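Local coordinates for catalase-3 (Neurospora crassa, PDB 4AJ9), which breaks down hydrogen peroxide to water and dioxygen with a heme cofactor, probably protecting the cell from peroxide damage, at residues Q284-P298 with S435-L447. Sequence-based numbering, arbitrary orientation.
Sequences QAYGFDLLDPTKFLP and SATFDDHYTQPRL
The K295 chain bends at chi2 (-82°) and again at chi4, which turns NZ back to the D440 carbonyl, while Q444 runs extended beyond CG and lays its amide alongside the F296 backbone. There the amide grips both polar backbone atoms of F296: F296 N gives a hydrogen bond to Q444 OE1 at 2.9 Å, on a lone pair in the carbonyl plane, and Q444 NE2 returns one to F296 O at 3.1 Å. With both ends held, the amide cannot flip without losing both bonds.

K295 NZ donates to D440 O at 2.8 Å, forms a salt bridge with D292 OD2, met from above the carboxylate plane, and also bonds T294 OG1. Were K295 replaced by an alanine, the D292 carboxylate would probably lose its charge partner and D440 O its lysine donor. D292 in turn makes a CH-pi contact with F438, its CB 3.8 Å from the ring centroid and 7° off the normal, and its carboxylate lies stacked at 11° to the ring. At the ring's edge, D289 OD2 accepts from T437 OG1 at 2.6 Å through its anti lone pair; R37 of a second subunit forms a salt bridge with the same oxygen. Water 1 links D289 N, D292 OD2 and T437 O. Farther along, F296 CZ and P298 CG pack against L447 CD2.

D289 and D292 each form an Asx turn with the backbone N two residues on, within consecutive type I beta turns. The contact thus joins this loop between strands 270-278 and 305-314 of the catalase beta-barrel, whose P293 side chain lies about 5 Å from the bound heme, to the 3-10 turn, the linking loop and the start of helix 443-450 in the helical region that follows.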
ATOM      1  N   GLN C 284     -22.125 -38.474  -9.865  1.00 13.24           N
ATOM      2  CA  GLN C 284     -22.665 -38.896  -8.579  1.00 12.43           C
ATOM      3  C   GLN C 284     -22.801 -40.413  -8.489  1.00 11.43           C
ATOM      4  O   GLN C 284     -23.594 -40.919  -7.706  1.00 14.63           O
ATOM      5  CB  GLN C 284     -24.031 -38.246  -8.336  1.00 16.55           C
ATOM      6  CG  GLN C 284     -24.018 -36.731  -8.456  1.00 13.22           C
ATOM      7  CD  GLN C 284     -25.387 -36.104  -8.277  1.00 21.50           C
ATOM      8  OE1 GLN C 284     -25.964 -36.147  -7.189  1.00 23.93           O
ATOM      9  NE2 GLN C 284     -25.917 -35.511  -9.349  1.00 25.05           N
ATOM     10  N   ALA C 285     -22.024 -41.137  -9.282  1.00 14.93           N
ATOM     11  CA  ALA C 285     -22.217 -42.579  -9.420  1.00 13.87           C
ATOM     12  C   ALA C 285     -21.389 -43.421  -8.448  1.00 17.12           C
ATOM     13  O   ALA C 285     -21.580 -44.629  -8.369  1.00 13.48           O
ATOM     14  CB  ALA C 285     -21.931 -43.009 -10.844  1.00 16.00           C
ATOM     15  N   TYR C 286     -20.483 -42.799  -7.699  1.00 15.00           N
ATOM     16  CA  TYR C 286     -19.514 -43.575  -6.918  1.00 15.67           C
ATOM     17  C   TYR C 286     -19.681 -43.539  -5.388  1.00 12.29           C
ATOM     18  O   TYR C 286     -18.715 -43.727  -4.643  1.00 14.03           O
ATOM     19  CB  TYR C 286     -18.093 -43.194  -7.345  1.00 19.11           C
ATOM     20  CG  TYR C 286     -17.873 -43.440  -8.824  1.00 17.95           C
ATOM     21  CD1 TYR C 286     -17.749 -44.735  -9.309  1.00 17.18           C
ATOM     22  CD2 TYR C 286     -17.832 -42.387  -9.741  1.00 17.10           C
ATOM     23  CE1 TYR C 286     -17.569 -44.985 -10.653  1.00 19.49           C
ATOM     24  CE2 TYR C 286     -17.649 -42.629 -11.101  1.00 13.05           C
ATOM     25  CZ  TYR C 286     -17.517 -43.935 -11.547  1.00 21.56           C
ATOM     26  OH  TYR C 286     -17.337 -44.219 -12.883  1.00 22.19           O
ATOM     27  N   GLY C 287     -20.908 -43.320  -4.931  1.00 13.30           N
ATOM     28  CA  GLY C 287     -21.215 -43.338  -3.511  1.00 16.13           C
ATOM     29  C   GLY C 287     -21.083 -41.973  -2.853  1.00 16.53           C
ATOM     30  O   GLY C 287     -21.191 -41.841  -1.631  1.00 11.65           O
ATOM     31  N   PHE C 288     -20.839 -40.960  -3.671  1.00 11.12           N
ATOM     32  CA  PHE C 288     -20.702 -39.580  -3.203  1.00  6.89           C
ATOM     33  C   PHE C 288     -20.771 -38.652  -4.416  1.00 11.63           C
ATOM     34  O   PHE C 288     -20.847 -39.113  -5.542  1.00 10.44           O
ATOM     35  CB  PHE C 288     -19.373 -39.375  -2.471  1.00  5.00           C
ATOM     36  CG  PHE C 288     -18.157 -39.496  -3.358  1.00 10.19           C
ATOM     37  CD1 PHE C 288     -17.582 -40.734  -3.612  1.00  6.95           C
ATOM     38  CD2 PHE C 288     -17.581 -38.367  -3.926  1.00 10.34           C
ATOM     39  CE1 PHE C 288     -16.464 -40.854  -4.421  1.00  6.81           C
ATOM     40  CE2 PHE C 288     -16.461 -38.476  -4.738  1.00  9.86           C
ATOM     41  CZ  PHE C 288     -15.900 -39.720  -4.989  1.00  5.03           C
ATOM     42  N   ASP C 289     -20.728 -37.349  -4.173  1.00 10.16           N
ATOM     43  CA  ASP C 289     -20.841 -36.360  -5.238  1.00 10.97           C
ATOM     44  C   ASP C 289     -19.450 -35.837  -5.581  1.00  9.95           C
ATOM     45  O   ASP C 289     -18.740 -35.330  -4.711  1.00  6.68           O
ATOM     46  CB  ASP C 289     -21.745 -35.217  -4.761  1.00  9.27           C
ATOM     47  CG  ASP C 289     -22.161 -34.280  -5.883  1.00  8.14           C
ATOM     48  OD1 ASP C 289     -21.374 -34.078  -6.829  1.00  9.41           O
ATOM     49  OD2 ASP C 289     -23.287 -33.741  -5.802  1.00 10.27           O
ATOM     50  N   LEU C 290     -19.053 -35.959  -6.847  1.00  9.38           N
ATOM     51  CA  LEU C 290     -17.699 -35.563  -7.243  1.00  9.15           C
ATOM     52  C   LEU C 290     -17.453 -34.050  -7.178  1.00  6.96           C
ATOM     53  O   LEU C 290     -16.334 -33.583  -7.396  1.00 10.22           O
ATOM     54  CB  LEU C 290     -17.325 -36.148  -8.613  1.00  9.80           C
ATOM     55  CG  LEU C 290     -16.644 -37.514  -8.503  1.00  9.27           C
ATOM     56  CD1 LEU C 290     -16.724 -38.316  -9.814  1.00  7.87           C
ATOM     57  CD2 LEU C 290     -15.199 -37.324  -8.062  1.00  5.78           C
ATOM     58  N   LEU C 291     -18.491 -33.291  -6.846  1.00  5.76           N
ATOM     59  CA  LEU C 291     -18.338 -31.858  -6.616  1.00 11.75           C
ATOM     60  C   LEU C 291     -17.943 -31.592  -5.157  1.00  8.45           C
ATOM     61  O   LEU C 291     -17.680 -30.456  -4.779  1.00  9.56           O
ATOM     62  CB  LEU C 291     -19.631 -31.111  -6.951  1.00  8.39           C
ATOM     63  CG  LEU C 291     -20.160 -31.154  -8.389  1.00  8.32           C
ATOM     64  CD1 LEU C 291     -21.466 -30.358  -8.480  1.00  8.99           C
ATOM     65  CD2 LEU C 291     -19.139 -30.625  -9.390  1.00  4.99           C
ATOM     66  N   ASP C 292     -17.890 -32.656  -4.358  1.00  9.16           N
ATOM     67  CA  ASP C 292     -17.627 -32.583  -2.926  1.00 11.84           C
ATOM     68  C   ASP C 292     -16.136 -32.799  -2.643  1.00  8.03           C
ATOM     69  O   ASP C 292     -15.633 -33.918  -2.756  1.00  6.07           O
ATOM     70  CB  ASP C 292     -18.458 -33.653  -2.196  1.00  7.55           C
ATOM     71  CG  ASP C 292     -18.306 -33.603  -0.682  1.00 11.35           C
ATOM     72  OD1 ASP C 292     -17.367 -32.945  -0.168  1.00 10.64           O
ATOM     73  OD2 ASP C 292     -19.129 -34.252   0.007  1.00  7.95           O
ATOM     74  N   PRO C 293     -15.438 -31.729  -2.230  1.00  4.89           N
ATOM     75  CA  PRO C 293     -13.987 -31.766  -2.015  1.00  8.10           C
ATOM     76  C   PRO C 293     -13.578 -32.494  -0.734  1.00  7.15           C
ATOM     77  O   PRO C 293     -12.373 -32.604  -0.450  1.00  9.32           O
ATOM     78  CB  PRO C 293     -13.624 -30.278  -1.909  1.00  3.84           C
ATOM     79  CG  PRO C 293     -14.839 -29.662  -1.290  1.00  5.94           C
ATOM     80  CD  PRO C 293     -16.020 -30.426  -1.863  1.00  6.75           C
ATOM     81  N   THR C 294     -14.552 -32.968   0.039  1.00  5.92           N
ATOM     82  CA  THR C 294     -14.233 -33.736   1.236  1.00  6.03           C
ATOM     83  C   THR C 294     -14.163 -35.223   0.916  1.00  7.96           C
ATOM     84  O   THR C 294     -14.013 -36.038   1.817  1.00  5.78           O
ATOM     85  CB  THR C 294     -15.268 -33.509   2.384  1.00  5.39           C
ATOM     86  OG1 THR C 294     -16.544 -34.042   2.003  1.00  5.88           O
ATOM     87  CG2 THR C 294     -15.419 -32.000   2.696  1.00  3.32           C
ATOM     88  N   LYS C 295     -14.282 -35.566  -0.365  1.00  5.88           N
ATOM     89  CA  LYS C 295     -14.282 -36.960  -0.793  1.00  5.94           C
ATOM     90  C   LYS C 295     -13.196 -37.174  -1.840  1.00  7.97           C
ATOM     91  O   LYS C 295     -12.925 -36.280  -2.640  1.00 10.19           O
ATOM     92  CB  LYS C 295     -15.631 -37.338  -1.408  1.00 12.22           C
ATOM     93  CG  LYS C 295     -16.866 -36.981  -0.580  1.00 12.04           C
ATOM     94  CD  LYS C 295     -17.142 -38.010   0.498  1.00  6.17           C
ATOM     95  CE  LYS C 295     -18.471 -37.727   1.204  1.00  6.61           C
ATOM     96  NZ  LYS C 295     -18.537 -36.344   1.755  1.00 11.04           N
ATOM     97  N   PHE C 296     -12.564 -38.346  -1.819  1.00  6.92           N
ATOM     98  CA  PHE C 296     -11.709 -38.770  -2.929  1.00  6.15           C
ATOM     99  C   PHE C 296     -12.327 -39.956  -3.675  1.00  8.62           C
ATOM    100  O   PHE C 296     -13.222 -40.613  -3.163  1.00  8.30           O
ATOM    101  CB  PHE C 296     -10.260 -39.068  -2.491  1.00 10.91           C
ATOM    102  CG  PHE C 296     -10.109 -40.268  -1.586  1.00  6.92           C
ATOM    103  CD1 PHE C 296      -9.985 -41.546  -2.116  1.00 13.75           C
ATOM    104  CD2 PHE C 296     -10.068 -40.114  -0.208  1.00  6.21           C
ATOM    105  CE1 PHE C 296      -9.844 -42.647  -1.288  1.00  9.34           C
ATOM    106  CE2 PHE C 296      -9.932 -41.202   0.629  1.00  8.19           C
ATOM    107  CZ  PHE C 296      -9.819 -42.476   0.093  1.00  6.21           C
ATOM    108  N   LEU C 297     -11.863 -40.202  -4.895  1.00  5.38           N
ATOM    109  CA  LEU C 297     -12.380 -41.303  -5.699  1.00 12.57           C
ATOM    110  C   LEU C 297     -11.481 -42.527  -5.563  1.00  8.47           C
ATOM    111  O   LEU C 297     -10.343 -42.513  -6.033  1.00 10.27           O
ATOM    112  CB  LEU C 297     -12.472 -40.878  -7.168  1.00 10.68           C
ATOM    113  CG  LEU C 297     -13.055 -41.889  -8.160  1.00  9.90           C
ATOM    114  CD1 LEU C 297     -14.484 -42.217  -7.808  1.00  6.29           C
ATOM    115  CD2 LEU C 297     -12.974 -41.335  -9.573  1.00 11.01           C
ATOM    116  N   PRO C 298     -11.982 -43.591  -4.912  1.00 10.77           N
ATOM    117  CA  PRO C 298     -11.173 -44.806  -4.771  1.00 11.03           C
ATOM    118  C   PRO C 298     -10.587 -45.241  -6.110  1.00  9.60           C
ATOM    119  O   PRO C 298     -11.285 -45.214  -7.122  1.00 14.98           O
ATOM    120  CB  PRO C 298     -12.185 -45.827  -4.260  1.00 10.93           C
ATOM    121  CG  PRO C 298     -13.124 -45.002  -3.443  1.00 15.60           C
ATOM    122  CD  PRO C 298     -13.257 -43.690  -4.177  1.00 10.76           C
ATOM    123  N   SER C 435     -25.959 -29.039  -1.544  1.00 13.26           N
ATOM    124  CA  SER C 435     -26.631 -30.251  -1.985  1.00 13.30           C
ATOM    125  C   SER C 435     -26.654 -31.308  -0.886  1.00 12.81           C
ATOM    126  O   SER C 435     -25.640 -31.548  -0.234  1.00  9.29           O
ATOM    127  CB  SER C 435     -25.899 -30.821  -3.198  1.00 12.86           C
ATOM    128  OG  SER C 435     -26.562 -31.966  -3.691  1.00 13.23           O
ATOM    129  N   ALA C 436     -27.802 -31.950  -0.698  1.00 11.48           N
ATOM    130  CA  ALA C 436     -27.917 -33.030   0.272  1.00 11.72           C
ATOM    131  C   ALA C 436     -26.936 -34.162  -0.056  1.00 15.16           C
ATOM    132  O   ALA C 436     -26.615 -34.975   0.809  1.00  8.90           O
ATOM    133  CB  ALA C 436     -29.348 -33.553   0.340  1.00  9.25           C
ATOM    134  N   THR C 437     -26.451 -34.199  -1.298  1.00 10.13           N
ATOM    135  CA  THR C 437     -25.481 -35.216  -1.717  1.00 11.23           C
ATOM    136  C   THR C 437     -24.150 -35.070  -0.976  1.00  9.98           C
ATOM    137  O   THR C 437     -23.297 -35.958  -1.042  1.00  8.86           O
ATOM    138  CB  THR C 437     -25.204 -35.176  -3.249  1.00 12.68           C
ATOM    139  OG1 THR C 437     -24.713 -33.880  -3.630  1.00 11.31           O
ATOM    140  CG2 THR C 437     -26.467 -35.487  -4.039  1.00 14.11           C
ATOM    141  N   PHE C 438     -23.983 -33.946  -0.279  1.00  8.26           N
ATOM    142  CA  PHE C 438     -22.748 -33.625   0.430  1.00  8.51           C
ATOM    143  C   PHE C 438     -22.810 -34.105   1.887  1.00 11.03           C
ATOM    144  O   PHE C 438     -21.836 -33.971   2.625  1.00  8.87           O
ATOM    145  CB  PHE C 438     -22.510 -32.095   0.410  1.00  9.83           C
ATOM    146  CG  PHE C 438     -21.865 -31.569  -0.863  1.00 10.65           C
ATOM    147  CD1 PHE C 438     -22.227 -32.057  -2.115  1.00  9.21           C
ATOM    148  CD2 PHE C 438     -20.901 -30.566  -0.799  1.00  8.93           C
ATOM    149  CE1 PHE C 438     -21.633 -31.563  -3.275  1.00 14.14           C
ATOM    150  CE2 PHE C 438     -20.303 -30.067  -1.953  1.00  9.15           C
ATOM    151  CZ  PHE C 438     -20.664 -30.562  -3.195  1.00 10.38           C
ATOM    152  N   ASP C 439     -23.947 -34.681   2.286  1.00 12.27           N
ATOM    153  CA  ASP C 439     -24.269 -34.915   3.701  1.00 11.15           C
ATOM    154  C   ASP C 439     -23.399 -35.902   4.504  1.00  9.54           C
ATOM    155  O   ASP C 439     -23.369 -35.828   5.734  1.00 14.52           O
ATOM    156  CB  ASP C 439     -25.741 -35.326   3.853  1.00 12.28           C
ATOM    157  CG  ASP C 439     -26.694 -34.146   3.758  1.00 23.89           C
ATOM    158  OD1 ASP C 439     -26.208 -33.002   3.651  1.00 21.15           O
ATOM    159  OD2 ASP C 439     -27.928 -34.364   3.811  1.00 31.64           O
ATOM    160  N   ASP C 440     -22.720 -36.828   3.834  1.00  8.60           N
ATOM    161  CA  ASP C 440     -22.011 -37.904   4.538  1.00 11.21           C
ATOM    162  C   ASP C 440     -20.588 -37.505   4.928  1.00  8.00           C
ATOM    163  O   ASP C 440     -19.730 -37.348   4.069  1.00  9.75           O
ATOM    164  CB  ASP C 440     -21.995 -39.181   3.687  1.00 10.81           C
ATOM    165  CG  ASP C 440     -21.332 -40.360   4.392  1.00 14.40           C
ATOM    166  OD1 ASP C 440     -20.354 -40.158   5.145  1.00 10.30           O
ATOM    167  OD2 ASP C 440     -21.786 -41.504   4.181  1.00 12.40           O
ATOM    168  N   HIS C 441     -20.337 -37.380   6.230  1.00  6.87           N
ATOM    169  CA  HIS C 441     -19.051 -36.869   6.698  1.00 10.47           C
ATOM    170  C   HIS C 441     -18.145 -37.910   7.342  1.00 14.93           C
ATOM    171  O   HIS C 441     -17.036 -37.579   7.767  1.00  9.53           O
ATOM    172  CB  HIS C 441     -19.279 -35.725   7.689  1.00  6.29           C
ATOM    173  CG  HIS C 441     -20.190 -34.658   7.178  1.00  8.33           C
ATOM    174  ND1 HIS C 441     -19.968 -33.999   5.987  1.00 10.46           N
ATOM    175  CD2 HIS C 441     -21.323 -34.127   7.699  1.00  5.90           C
ATOM    176  CE1 HIS C 441     -20.923 -33.105   5.796  1.00  7.38           C
ATOM    177  NE2 HIS C 441     -21.758 -33.163   6.820  1.00 10.13           N
ATOM    178  N   TYR C 442     -18.595 -39.164   7.394  1.00  7.06           N
ATOM    179  CA  TYR C 442     -17.936 -40.170   8.215  1.00  8.39           C
ATOM    180  C   TYR C 442     -17.473 -41.401   7.449  1.00  5.49           C
ATOM    181  O   TYR C 442     -16.497 -42.052   7.828  1.00  7.28           O
ATOM    182  CB  TYR C 442     -18.879 -40.586   9.342  1.00  7.20           C
ATOM    183  CG  TYR C 442     -19.423 -39.410  10.122  1.00  9.23           C
ATOM    184  CD1 TYR C 442     -18.682 -38.828  11.143  1.00  6.25           C
ATOM    185  CD2 TYR C 442     -20.679 -38.880   9.842  1.00 11.10           C
ATOM    186  CE1 TYR C 442     -19.178 -37.752  11.867  1.00  9.42           C
ATOM    187  CE2 TYR C 442     -21.180 -37.794  10.556  1.00 10.39           C
ATOM    188  CZ  TYR C 442     -20.427 -37.241  11.567  1.00  9.61           C
ATOM    189  OH  TYR C 442     -20.926 -36.179  12.282  1.00  6.37           O
ATOM    190  N   THR C 443     -18.170 -41.716   6.363  1.00  9.37           N
ATOM    191  CA  THR C 443     -17.870 -42.926   5.609  1.00 12.55           C
ATOM    192  C   THR C 443     -16.431 -42.944   5.098  1.00 10.20           C
ATOM    193  O   THR C 443     -15.725 -43.943   5.257  1.00 10.11           O
ATOM    194  CB  THR C 443     -18.878 -43.142   4.456  1.00 10.83           C
ATOM    195  OG1 THR C 443     -20.183 -43.366   5.005  1.00 10.67           O
ATOM    196  CG2 THR C 443     -18.472 -44.328   3.607  1.00 10.33           C
ATOM    197  N   GLN C 444     -15.971 -41.842   4.508  1.00  9.37           N
ATOM    198  CA  GLN C 444     -14.618 -41.867   3.973  1.00  7.10           C
ATOM    199  C   GLN C 444     -13.502 -41.765   5.010  1.00  4.88           C
ATOM    200  O   GLN C 444     -12.459 -42.387   4.846  1.00 10.96           O
ATOM    201  CB  GLN C 444     -14.443 -40.891   2.807  1.00  7.80           C
ATOM    202  CG  GLN C 444     -15.159 -41.387   1.578  1.00  9.26           C
ATOM    203  CD  GLN C 444     -14.584 -40.834   0.304  1.00 13.21           C
ATOM    204  OE1 GLN C 444     -13.707 -39.957   0.325  1.00  7.31           O
ATOM    205  NE2 GLN C 444     -15.079 -41.326  -0.817  1.00  5.47           N
ATOM    206  N   PRO C 445     -13.711 -40.986   6.079  1.00  6.48           N
ATOM    207  CA  PRO C 445     -12.710 -41.087   7.144  1.00 11.35           C
ATOM    208  C   PRO C 445     -12.555 -42.535   7.590  1.00  9.88           C
ATOM    209  O   PRO C 445     -11.430 -43.003   7.776  1.00  5.41           O
ATOM    210  CB  PRO C 445     -13.304 -40.233   8.260  1.00  4.66           C
ATOM    211  CG  PRO C 445     -14.076 -39.177   7.530  1.00  8.23           C
ATOM    212  CD  PRO C 445     -14.668 -39.889   6.322  1.00  7.21           C
ATOM    213  N   ARG C 446     -13.671 -43.242   7.748  1.00  7.62           N
ATOM    214  CA  ARG C 446     -13.605 -44.669   8.057  1.00 12.21           C
ATOM    215  C   ARG C 446     -12.863 -45.460   6.974  1.00 10.82           C
ATOM    216  O   ARG C 446     -11.978 -46.256   7.277  1.00 10.52           O
ATOM    217  CB  ARG C 446     -15.000 -45.246   8.294  1.00 13.13           C
ATOM    218  CG  ARG C 446     -14.992 -46.734   8.625  1.00 11.15           C
ATOM    219  CD  ARG C 446     -14.143 -47.033   9.848  1.00  9.08           C
ATOM    220  NE  ARG C 446     -14.191 -48.457  10.172  1.00 10.77           N
ATOM    221  CZ  ARG C 446     -15.072 -49.003  11.005  1.00  9.11           C
ATOM    222  NH1 ARG C 446     -15.964 -48.240  11.628  1.00 10.44           N
ATOM    223  NH2 ARG C 446     -15.044 -50.315  11.231  1.00 17.56           N
ATOM    224  N   LEU C 447     -13.210 -45.224   5.711  1.00 12.15           N
ATOM    225  CA  LEU C 447     -12.514 -45.860   4.597  1.00 10.42           C
ATOM    226  C   LEU C 447     -10.999 -45.672   4.688  1.00  8.57           C
ATOM    227  O   LEU C 447     -10.225 -46.604   4.454  1.00 11.25           O
ATOM    228  CB  LEU C 447     -13.034 -45.304   3.261  1.00  9.83           C
ATOM    229  CG  LEU C 447     -12.375 -45.800   1.972  1.00 11.27           C
ATOM    230  CD1 LEU C 447     -12.625 -47.293   1.756  1.00 10.69           C
ATOM    231  CD2 LEU C 447     -12.864 -45.002   0.759  1.00 12.44           C
TER
HETATM  232  O   HOH W   1     -20.623 -36.104  -1.527  1.00 11.29           O
HETATM  233  O   HOH W   2     -17.874 -34.392   4.402  1.00 18.65           O